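Local atomic coordinates of SA2223 protein (Staphylococcus aureus, PDB entry 5KCB), a protein that binds the planar cationic dye ethidium and probably serves as a small-molecule-binding protein of the effector-binding family. Residues Ala31-Arg36 with Tyr71-Thr76; Glu135-Gly140 with Tyr147-Trp152. All blocks are in the same frame, centred on the assembly; numbering follows the deposited sequence.

Contact 1. Residues Ala31-Arg36 with Tyr71-Thr76; sequences AGFWQR and YMIAVT. With ET (ethidium), chain B.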
ATOM      1  N   ALA A  31      10.536   7.945   2.466  1.00 30.35           N
ATOM      2  CA  ALA A  31      11.775   7.199   2.495  1.00 31.92           C
ATOM      3  C   ALA A  31      12.379   7.312   3.877  1.00 31.16           C
ATOM      4  O   ALA A  31      12.872   6.350   4.409  1.00 31.09           O
ATOM      5  CB  ALA A  31      12.729   7.691   1.428  1.00 34.16           C
ATOM      6  N   GLY A  32      12.307   8.497   4.454  1.00 30.70           N
ATOM      7  CA  GLY A  32      12.798   8.740   5.790  1.00 30.13           C
ATOM      8  C   GLY A  32      12.058   7.959   6.858  1.00 28.93           C
ATOM      9  O   GLY A  32      12.658   7.489   7.799  1.00 28.60           O
ATOM     10  N   PHE A  33      10.744   7.851   6.705  1.00 25.46           N
ATOM     11  CA  PHE A  33       9.893   7.130   7.633  1.00 24.04           C
ATOM     12  C   PHE A  33      10.295   5.658   7.623  1.00 25.33           C
ATOM     13  O   PHE A  33      10.419   5.048   8.652  1.00 25.93           O
ATOM     14  CB  PHE A  33       8.419   7.341   7.237  1.00 22.59           C
ATOM     15  CG  PHE A  33       7.415   6.658   8.118  1.00 24.45           C
ATOM     16  CD1 PHE A  33       7.639   6.480   9.461  1.00 25.74           C
ATOM     17  CD2 PHE A  33       6.210   6.236   7.597  1.00 23.85           C
ATOM     18  CE1 PHE A  33       6.698   5.873  10.260  1.00 26.71           C
ATOM     19  CE2 PHE A  33       5.270   5.623   8.388  1.00 24.46           C
ATOM     20  CZ  PHE A  33       5.522   5.434   9.718  1.00 26.31           C
ATOM     21  N   TRP A  34      10.515   5.107   6.446  1.00 25.12           N
ATOM     22  CA  TRP A  34      10.937   3.732   6.334  1.00 26.54           C
ATOM     23  C   TRP A  34      12.292   3.561   7.021  1.00 30.20           C
ATOM     24  O   TRP A  34      12.496   2.613   7.747  1.00 28.15           O
ATOM     25  CB  TRP A  34      11.063   3.319   4.880  1.00 26.83           C
ATOM     26  CG  TRP A  34       9.808   2.892   4.220  1.00 28.20           C
ATOM     27  CD1 TRP A  34       9.032   3.632   3.405  1.00 29.48           C
ATOM     28  CD2 TRP A  34       9.194   1.607   4.293  1.00 30.48           C
ATOM     29  NE1 TRP A  34       7.969   2.908   2.976  1.00 30.33           N
ATOM     30  CE2 TRP A  34       8.045   1.655   3.504  1.00 30.98           C
ATOM     31  CE3 TRP A  34       9.504   0.426   4.953  1.00 33.48           C
ATOM     32  CZ2 TRP A  34       7.214   0.578   3.355  1.00 32.29           C
ATOM     33  CZ3 TRP A  34       8.679  -0.634   4.809  1.00 35.60           C
ATOM     34  CH2 TRP A  34       7.547  -0.561   4.015  1.00 34.15           C
ATOM     35  N   GLN A  35      13.197   4.507   6.783  1.00 36.23           N
ATOM     36  CA  GLN A  35      14.534   4.467   7.360  1.00 41.78           C
ATOM     37  C   GLN A  35      14.450   4.501   8.877  1.00 30.66           C
ATOM     38  O   GLN A  35      15.134   3.757   9.536  1.00 29.12           O
ATOM     39  CB  GLN A  35      15.405   5.609   6.813  1.00 60.56           C
ATOM     40  CG  GLN A  35      16.084   5.274   5.492  1.00 78.40           C
ATOM     41  CD  GLN A  35      16.394   6.472   4.591  1.00 93.28           C
ATOM     42  OE1 GLN A  35      16.633   7.591   5.052  1.00 98.63           O
ATOM     43  NE2 GLN A  35      16.413   6.224   3.290  1.00 98.36           N
ATOM     44  N   ARG A  36      13.599   5.356   9.416  1.00 27.15           N
ATOM     45  CA  ARG A  36      13.422   5.437  10.848  1.00 26.74           C
ATOM     46  C   ARG A  36      12.839   4.145  11.430  1.00 24.52           C
ATOM     47  O   ARG A  36      13.241   3.704  12.489  1.00 24.98           O
ATOM     48  CB  ARG A  36      12.584   6.655  11.244  1.00 26.41           C
ATOM     49  CG  ARG A  36      13.359   7.963  11.241  1.00 27.04           C
ATOM     50  CD  ARG A  36      12.517   9.152  11.655  1.00 26.86           C
ATOM     51  NE  ARG A  36      11.625   9.599  10.603  1.00 26.35           N
ATOM     52  CZ  ARG A  36      10.309   9.501  10.642  1.00 27.19           C
ATOM     53  NH1 ARG A  36       9.709   8.984  11.678  1.00 25.79           N
ATOM     54  NH2 ARG A  36       9.598   9.934   9.636  1.00 28.07           N
ATOM     55  N   TYR A  71       0.518   8.072   5.602  1.00 23.16           N
ATOM     56  CA  TYR A  71       1.209   6.888   5.146  1.00 23.01           C
ATOM     57  C   TYR A  71       1.368   5.960   6.326  1.00 23.97           C
ATOM     58  O   TYR A  71       1.780   6.361   7.392  1.00 24.54           O
ATOM     59  CB  TYR A  71       2.563   7.225   4.544  1.00 25.46           C
ATOM     60  CG  TYR A  71       3.247   6.109   3.798  1.00 28.14           C
ATOM     61  CD1 TYR A  71       2.975   5.866   2.473  1.00 29.34           C
ATOM     62  CD2 TYR A  71       4.193   5.323   4.408  1.00 27.56           C
ATOM     63  CE1 TYR A  71       3.610   4.859   1.787  1.00 29.13           C
ATOM     64  CE2 TYR A  71       4.833   4.321   3.727  1.00 27.09           C
ATOM     65  CZ  TYR A  71       4.535   4.093   2.417  1.00 27.76           C
ATOM     66  OH  TYR A  71       5.171   3.103   1.738  1.00 28.64           O
ATOM     67  N   MET A  72       1.028   4.708   6.129  1.00 23.01           N
ATOM     68  CA  MET A  72       1.136   3.742   7.184  1.00 23.53           C
ATOM     69  C   MET A  72       1.933   2.526   6.780  1.00 24.78           C
ATOM     70  O   MET A  72       1.643   1.890   5.799  1.00 25.32           O
ATOM     71  CB  MET A  72      -0.243   3.302   7.630  1.00 23.30           C
ATOM     72  CG  MET A  72      -0.248   2.281   8.742  1.00 24.50           C
ATOM     73  SD  MET A  72      -1.891   1.760   9.242  1.00 24.86           S
ATOM     74  CE  MET A  72      -1.578   0.836  10.717  1.00 33.06           C
ATOM     75  N   ILE A  73       2.934   2.206   7.574  1.00 25.25           N
ATOM     76  CA  ILE A  73       3.731   1.024   7.347  1.00 25.87           C
ATOM     77  C   ILE A  73       3.111  -0.015   8.266  1.00 25.73           C
ATOM     78  O   ILE A  73       3.034   0.183   9.456  1.00 25.85           O
ATOM     79  CB  ILE A  73       5.196   1.257   7.677  1.00 25.55           C
ATOM     80  CG1 ILE A  73       5.803   2.214   6.660  1.00 27.22           C
ATOM     81  CG2 ILE A  73       5.934  -0.061   7.689  1.00 25.10           C
ATOM     82  CD1 ILE A  73       7.159   2.735   7.026  1.00 27.96           C
ATOM     83  N   ALA A  74       2.653  -1.108   7.680  1.00 25.94           N
ATOM     84  CA  ALA A  74       1.963  -2.144   8.423  1.00 26.11           C
ATOM     85  C   ALA A  74       1.967  -3.559   7.838  1.00 26.99           C
ATOM     86  O   ALA A  74       2.334  -3.785   6.708  1.00 27.43           O
ATOM     87  CB  ALA A  74       0.532  -1.708   8.635  1.00 25.36           C
ATOM     88  N   VAL A  75       1.521  -4.492   8.668  1.00 27.46           N
ATOM     89  CA  VAL A  75       1.373  -5.892   8.320  1.00 27.99           C
ATOM     90  C   VAL A  75      -0.019  -6.352   8.754  1.00 28.55           C
ATOM     91  O   VAL A  75      -0.622  -5.767   9.622  1.00 28.06           O
ATOM     92  CB  VAL A  75       2.414  -6.799   9.001  1.00 28.99           C
ATOM     93  CG1 VAL A  75       3.819  -6.360   8.665  1.00 31.33           C
ATOM     94  CG2 VAL A  75       2.212  -6.835  10.502  1.00 27.85           C
ATOM     95  N   THR A  76      -0.517  -7.410   8.143  1.00 30.48           N
ATOM     96  CA  THR A  76      -1.820  -7.935   8.512  1.00 33.07           C
ATOM     97  C   THR A  76      -1.620  -8.710   9.787  1.00 36.16           C
ATOM     98  O   THR A  76      -0.894  -9.653   9.803  1.00 38.50           O
ATOM     99  CB  THR A  76      -2.375  -8.889   7.452  1.00 33.58           C
ATOM    100  OG1 THR A  76      -1.416  -9.900   7.163  1.00 34.00           O
ATOM    101  CG2 THR A  76      -2.715  -8.153   6.196  1.00 32.95           C
TER
HETATM  102  C1   ET B 201       9.757   2.164   0.343  1.00131.21           C
HETATM  103  C2   ET B 201       9.564   3.459  -0.090  1.00132.59           C
HETATM  104  C3   ET B 201      10.603   4.378  -0.042  1.00132.86           C
HETATM  105  C4   ET B 201      11.865   4.034   0.431  1.00131.24           C
HETATM  106  N5   ET B 201      13.409   2.368   1.366  1.00125.54           N
HETATM  107  C6   ET B 201      13.647   1.108   1.807  1.00127.56           C
HETATM  108  C7   ET B 201      12.793  -1.203   2.222  1.00123.14           C
HETATM  109  C8   ET B 201      11.763  -2.130   2.182  1.00121.28           C
HETATM  110  C9   ET B 201      10.499  -1.807   1.714  1.00122.02           C
HETATM  111  C10  ET B 201      10.222  -0.532   1.266  1.00123.60           C
HETATM  112  C11  ET B 201      12.568   0.084   1.783  1.00125.50           C
HETATM  113  C12  ET B 201      11.222   0.416   1.288  1.00125.91           C
HETATM  114  C13  ET B 201      10.994   1.788   0.824  1.00128.80           C
HETATM  115  C14  ET B 201      12.121   2.751   0.887  1.00128.73           C
HETATM  116  C15  ET B 201      14.981   0.682   2.336  1.00131.27           C
HETATM  117  C16  ET B 201      15.114   0.355   3.678  1.00132.70           C
HETATM  118  C17  ET B 201      16.339  -0.039   4.184  1.00133.85           C
HETATM  119  C18  ET B 201      17.458  -0.096   3.356  1.00134.47           C
HETATM  120  C19  ET B 201      17.339   0.233   2.010  1.00134.28           C
HETATM  121  C20  ET B 201      16.092   0.612   1.504  1.00133.16           C
HETATM  122  C21  ET B 201      14.470   3.392   1.403  1.00120.34           C
HETATM  123  C22  ET B 201      14.192   4.437   2.462  1.00116.88           C
HETATM  124  N23  ET B 201      10.377   5.637  -0.475  1.00133.70           N
HETATM  125  N24  ET B 201      11.995  -3.379   2.614  1.00119.60           N
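Phe33 and Trp34, neighbours on helix 23-39, close over Ile73 and Tyr71 of strand 69-76, so that one methyl group, Ile73 CD1, meets a face of both rings. It lies 3.9 Å from the ring centroid of Phe33, displaced toward the rim, and 3.6 Å from CD2 of Trp34, over the middle of the indole; both are CH-pi contacts. The phenyl group can reach back to the strand because its CG is anti to the backbone N (chi1 -180°). There its CD2 comes 3.9 Å from CD2 of Tyr71, in the plane at the edge of the phenyl ring. The indole and phenol rings meet obliquely, and they are joined at their polar atoms: Trp34 NE1 donates to Tyr71 OH over 3.1 Å, with an N-H...O angle of 148° and the oxygen close to the indole plane.

This strand-facing side is the tight one; Ile16 of strand 4-20 also touches Phe33, and Ile57 and Ile43 touch both Trp34 and Ile73. The other side of the helix is looser at Gln35, exposed and poorly ordered beside the ethyl group of ethidium, whereas Arg36, though exposed, is tied to Glu18 by a salt bridge. The dye's fused rings cover the indole face opposite Ile73, with C10 of ethidium 3.6 Å above the Trp34 plane. Trp34 is thus sandwiched between Ile73 of the sheet, on the face the helices cover, and the bound dye.

With its N-H engaged by Tyr71 OH, the indole is restrained against turning about its side-chain bonds. The phenol oxygen accepts from Trp34 and also makes a weak hydrogen bond with Glu135 OE1, so a flat hydrophobic surface suited to a planar aromatic ligand is anchored by a short polar chain.

Contact 2. Residues Glu135-Gly140 with Tyr147-Trp152; sequences ELYQDG and YITEIW. With ET (ethidium), chain B.
Tyr137 overlaps Thr149 with the CE1 side of its ring, which lies 3.4 Å from the threonine CG2, an oblique meeting across the antiparallel beta hairpin of strands 133-137 and 148-155. The rim of the dye, at C9 and C10 of ethidium, abuts one face of the Tyr137 ring, C10 over its centre. The phenol is held at its far end: Tyr137 OH donates to Glu135 OE1 over 2.7 Å, approaching from above the carboxylate plane. Glu135 and Tyr137 are two residues apart on the same strand and project to the same face of the sheet, where Val109 of helix 107-119 covers them together with Thr149.

Leu136 points to the other face, alongside Glu150 and Trp152. Its CD2 rests 3.5 Å from Glu150 OE1, the oxygen that also takes the indole N-H of Trp152, on its anti side and somewhat out of plane. Leu136 and Glu150 form the hydrogen-bonded pair, Leu136 N to Glu150 O at 2.8 Å and Glu150 N to Leu136 O at 3.2 Å, both fairly straight.

Toward the turn the strands part, and side chains take over. Tyr147, its CG anti to the backbone N (chi1 -179°), reaches across so that its OH donates to a lone pair of Gln138 O, 2.9 Å away, while the Gln138 NE2 bond to Ile148 O is weak. A water bridges the diverging strands: it accepts from Gln138 N and donates to Leu136 O at 2.7 Å and to Ile148 O at 2.8 Å.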
ATOM      1  N   GLU A 135       1.382  -0.315  -1.471  1.00 33.02           N
ATOM      2  CA  GLU A 135       2.510  -1.010  -2.053  1.00 34.18           C
ATOM      3  C   GLU A 135       2.735  -2.180  -1.126  1.00 32.59           C
ATOM      4  O   GLU A 135       2.719  -2.031   0.080  1.00 31.72           O
ATOM      5  CB  GLU A 135       3.760  -0.140  -2.080  1.00 37.87           C
ATOM      6  CG  GLU A 135       3.644   1.130  -2.879  1.00 40.25           C
ATOM      7  CD  GLU A 135       4.392   2.293  -2.263  1.00 45.06           C
ATOM      8  OE1 GLU A 135       5.329   2.087  -1.483  1.00 46.06           O
ATOM      9  OE2 GLU A 135       4.034   3.435  -2.565  1.00 47.94           O
ATOM     10  N   LEU A 136       2.916  -3.351  -1.698  1.00 31.45           N
ATOM     11  CA  LEU A 136       3.153  -4.535  -0.906  1.00 32.54           C
ATOM     12  C   LEU A 136       4.564  -5.016  -1.176  1.00 33.69           C
ATOM     13  O   LEU A 136       4.909  -5.276  -2.307  1.00 34.56           O
ATOM     14  CB  LEU A 136       2.152  -5.613  -1.262  1.00 33.33           C
ATOM     15  CG  LEU A 136       2.293  -6.920  -0.521  1.00 37.64           C
ATOM     16  CD1 LEU A 136       1.897  -6.766   0.923  1.00 38.37           C
ATOM     17  CD2 LEU A 136       1.435  -7.958  -1.188  1.00 38.20           C
ATOM     18  N   TYR A 137       5.370  -5.114  -0.124  1.00 35.15           N
ATOM     19  CA  TYR A 137       6.761  -5.541  -0.252  1.00 38.26           C
ATOM     20  C   TYR A 137       7.023  -6.931   0.297  1.00 43.44           C
ATOM     21  O   TYR A 137       7.023  -7.152   1.486  1.00 41.43           O
ATOM     22  CB  TYR A 137       7.667  -4.536   0.452  1.00 37.97           C
ATOM     23  CG  TYR A 137       7.617  -3.176  -0.164  1.00 37.04           C
ATOM     24  CD1 TYR A 137       8.374  -2.879  -1.259  1.00 38.06           C
ATOM     25  CD2 TYR A 137       6.786  -2.204   0.329  1.00 36.40           C
ATOM     26  CE1 TYR A 137       8.324  -1.648  -1.845  1.00 38.55           C
ATOM     27  CE2 TYR A 137       6.729  -0.964  -0.252  1.00 37.35           C
ATOM     28  CZ  TYR A 137       7.500  -0.697  -1.348  1.00 38.38           C
ATOM     29  OH  TYR A 137       7.469   0.514  -1.950  1.00 38.51           O
ATOM     30  N   GLN A 138       7.246  -7.870  -0.604  1.00 51.29           N
ATOM     31  CA  GLN A 138       7.536  -9.250  -0.231  1.00 58.80           C
ATOM     32  C   GLN A 138       8.973  -9.414   0.247  1.00 56.71           C
ATOM     33  O   GLN A 138       9.803  -8.557   0.016  1.00 52.55           O
ATOM     34  CB  GLN A 138       7.306 -10.178  -1.413  1.00 68.45           C
ATOM     35  CG  GLN A 138       8.395 -10.105  -2.460  1.00 76.08           C
ATOM     36  CD  GLN A 138       8.134 -10.997  -3.639  1.00 84.29           C
ATOM     37  OE1 GLN A 138       7.788 -12.161  -3.487  1.00 85.90           O
ATOM     38  NE2 GLN A 138       8.301 -10.457  -4.826  1.00 89.74           N
ATOM     39  N   ASP A 139       9.255 -10.541   0.883  1.00 59.81           N
ATOM     40  CA  ASP A 139      10.603 -10.842   1.357  1.00 64.96           C
ATOM     41  C   ASP A 139      11.521 -10.931   0.144  1.00 64.35           C
ATOM     42  O   ASP A 139      11.127 -11.445  -0.886  1.00 64.83           O
ATOM     43  CB  ASP A 139      10.611 -12.165   2.142  1.00 71.76           C
ATOM     44  CG  ASP A 139      10.302 -11.976   3.611  1.00 75.92           C
ATOM     45  OD1 ASP A 139      10.023 -10.834   3.999  1.00 77.49           O
ATOM     46  OD2 ASP A 139      10.347 -12.949   4.390  1.00 77.53           O
ATOM     47  N   GLY A 140      12.740 -10.415   0.248  1.00 62.98           N
ATOM     48  CA  GLY A 140      13.663 -10.453  -0.866  1.00 62.55           C
ATOM     49  C   GLY A 140      14.638  -9.301  -0.849  1.00 63.06           C
ATOM     50  O   GLY A 140      14.639  -8.514   0.085  1.00 60.98           O
ATOM     51  N   TYR A 147      13.626  -7.476  -8.452  1.00 59.39           N
ATOM     52  CA  TYR A 147      12.678  -7.414  -7.354  1.00 54.92           C
ATOM     53  C   TYR A 147      11.323  -6.890  -7.786  1.00 52.29           C
ATOM     54  O   TYR A 147      11.225  -5.976  -8.585  1.00 51.30           O
ATOM     55  CB  TYR A 147      13.193  -6.532  -6.234  1.00 54.21           C
ATOM     56  CG  TYR A 147      12.255  -6.474  -5.069  1.00 52.61           C
ATOM     57  CD1 TYR A 147      12.295  -7.426  -4.089  1.00 50.24           C
ATOM     58  CD2 TYR A 147      11.315  -5.471  -4.957  1.00 54.74           C
ATOM     59  CE1 TYR A 147      11.436  -7.387  -3.018  1.00 49.15           C
ATOM     60  CE2 TYR A 147      10.456  -5.424  -3.887  1.00 53.92           C
ATOM     61  CZ  TYR A 147      10.515  -6.387  -2.924  1.00 50.81           C
ATOM     62  OH  TYR A 147       9.668  -6.355  -1.852  1.00 49.63           O
ATOM     63  N   ILE A 148      10.279  -7.478  -7.237  1.00 51.56           N
ATOM     64  CA  ILE A 148       8.936  -7.076  -7.582  1.00 48.75           C
ATOM     65  C   ILE A 148       8.152  -6.514  -6.409  1.00 47.79           C
ATOM     66  O   ILE A 148       8.006  -7.133  -5.369  1.00 47.34           O
ATOM     67  CB  ILE A 148       8.187  -8.258  -8.216  1.00 58.96           C
ATOM     68  CG1 ILE A 148       8.771  -8.557  -9.587  1.00 61.16           C
ATOM     69  CG2 ILE A 148       6.710  -7.978  -8.382  1.00 54.79           C
ATOM     70  CD1 ILE A 148       8.334  -9.887 -10.136  1.00 61.93           C
ATOM     71  N   THR A 149       7.647  -5.314  -6.630  1.00 46.79           N
ATOM     72  CA  THR A 149       6.824  -4.614  -5.674  1.00 44.09           C
ATOM     73  C   THR A 149       5.437  -4.608  -6.284  1.00 42.86           C
ATOM     74  O   THR A 149       5.290  -4.351  -7.460  1.00 44.31           O
ATOM     75  CB  THR A 149       7.271  -3.171  -5.483  1.00 42.02           C
ATOM     76  OG1 THR A 149       8.614  -3.143  -5.016  1.00 44.61           O
ATOM     77  CG2 THR A 149       6.388  -2.482  -4.492  1.00 38.34           C
ATOM     78  N   GLU A 150       4.429  -4.900  -5.485  1.00 41.33           N
ATOM     79  CA  GLU A 150       3.064  -4.924  -5.969  1.00 40.27           C
ATOM     80  C   GLU A 150       2.354  -3.660  -5.562  1.00 35.62           C
ATOM     81  O   GLU A 150       2.497  -3.208  -4.447  1.00 35.69           O
ATOM     82  CB  GLU A 150       2.291  -6.105  -5.405  1.00 41.94           C
ATOM     83  CG  GLU A 150       2.530  -7.433  -6.093  1.00 43.88           C
ATOM     84  CD  GLU A 150       1.728  -8.554  -5.480  1.00 43.67           C
ATOM     85  OE1 GLU A 150       0.932  -8.295  -4.587  1.00 41.56           O
ATOM     86  OE2 GLU A 150       1.900  -9.702  -5.888  1.00 45.88           O
ATOM     87  N   ILE A 151       1.591  -3.102  -6.485  1.00 32.85           N
ATOM     88  CA  ILE A 151       0.827  -1.899  -6.237  1.00 32.30           C
ATOM     89  C   ILE A 151      -0.649  -2.239  -6.320  1.00 32.36           C
ATOM     90  O   ILE A 151      -1.136  -2.680  -7.343  1.00 34.47           O
ATOM     91  CB  ILE A 151       1.173  -0.821  -7.259  1.00 33.64           C
ATOM     92  CG1 ILE A 151       2.633  -0.415  -7.115  1.00 36.34           C
ATOM     93  CG2 ILE A 151       0.258   0.369  -7.106  1.00 32.73           C
ATOM     94  CD1 ILE A 151       3.086   0.598  -8.119  1.00 38.34           C
ATOM     95  N   TRP A 152      -1.357  -2.029  -5.226  1.00 30.91           N
ATOM     96  CA  TRP A 152      -2.766  -2.346  -5.156  1.00 29.80           C
ATOM     97  C   TRP A 152      -3.661  -1.117  -5.160  1.00 28.78           C
ATOM     98  O   TRP A 152      -3.663  -0.369  -4.210  1.00 29.28           O
ATOM     99  CB  TRP A 152      -3.026  -3.132  -3.877  1.00 28.37           C
ATOM    100  CG  TRP A 152      -2.455  -4.493  -3.824  1.00 30.57           C
ATOM    101  CD1 TRP A 152      -1.159  -4.836  -3.930  1.00 32.06           C
ATOM    102  CD2 TRP A 152      -3.171  -5.704  -3.608  1.00 31.27           C
ATOM    103  NE1 TRP A 152      -1.011  -6.186  -3.813  1.00 34.28           N
ATOM    104  CE2 TRP A 152      -2.239  -6.744  -3.615  1.00 33.14           C
ATOM    105  CE3 TRP A 152      -4.517  -6.010  -3.427  1.00 31.34           C
ATOM    106  CZ2 TRP A 152      -2.606  -8.065  -3.448  1.00 34.09           C
ATOM    107  CZ3 TRP A 152      -4.875  -7.309  -3.256  1.00 32.74           C
ATOM    108  CH2 TRP A 152      -3.927  -8.327  -3.270  1.00 34.24           C
TER
HETATM  109  C1   ET B 201       9.757   2.164   0.343  1.00131.21           C
HETATM  110  C2   ET B 201       9.564   3.459  -0.090  1.00132.59           C
HETATM  111  C3   ET B 201      10.603   4.378  -0.042  1.00132.86           C
HETATM  112  C4   ET B 201      11.865   4.034   0.431  1.00131.24           C
HETATM  113  N5   ET B 201      13.409   2.368   1.366  1.00125.54           N
HETATM  114  C6   ET B 201      13.647   1.108   1.807  1.00127.56           C
HETATM  115  C7   ET B 201      12.793  -1.203   2.222  1.00123.14           C
HETATM  116  C8   ET B 201      11.763  -2.130   2.182  1.00121.28           C
HETATM  117  C9   ET B 201      10.499  -1.807   1.714  1.00122.02           C
HETATM  118  C10  ET B 201      10.222  -0.532   1.266  1.00123.60           C
HETATM  119  C11  ET B 201      12.568   0.084   1.783  1.00125.50           C
HETATM  120  C12  ET B 201      11.222   0.416   1.288  1.00125.91           C
HETATM  121  C13  ET B 201      10.994   1.788   0.824  1.00128.80           C
HETATM  122  C14  ET B 201      12.121   2.751   0.887  1.00128.73           C
HETATM  123  C15  ET B 201      14.981   0.682   2.336  1.00131.27           C
HETATM  124  C16  ET B 201      15.114   0.355   3.678  1.00132.70           C
HETATM  125  C17  ET B 201      16.339  -0.039   4.184  1.00133.85           C
HETATM  126  C18  ET B 201      17.458  -0.096   3.356  1.00134.47           C
HETATM  127  C19  ET B 201      17.339   0.233   2.010  1.00134.28           C
HETATM  128  C20  ET B 201      16.092   0.612   1.504  1.00133.16           C
HETATM  129  C21  ET B 201      14.470   3.392   1.403  1.00120.34           C
HETATM  130  C22  ET B 201      14.192   4.437   2.462  1.00116.88           C
HETATM  131  N23  ET B 201      10.377   5.637  -0.475  1.00133.70           N
HETATM  132  N24  ET B 201      11.995  -3.379   2.614  1.00119.60           N
HETATM  133  O   HOH W   1       6.203  -7.420  -3.300  1.00 40.86           O

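Overall arrangement
Both contacts are largely buried and draw on the same closed antiparallel sheet, but contact 1 packs a helix on a strand whereas contact 2 joins two strands edge to edge. The first is mostly aromatic and aliphatic, with one side-chain hydrogen bond; the second rests on backbone bonds, a bridging water and polar side chains, and frays into an exposed turn at Gln138-Gly140. They meet where Trp34 touches Tyr137, the two rings steeply inclined to each other. Each offers a ring face to the same ethidium, making two walls of its site, and the nearby Glu135 carboxylate would probably favour a cationic ligand.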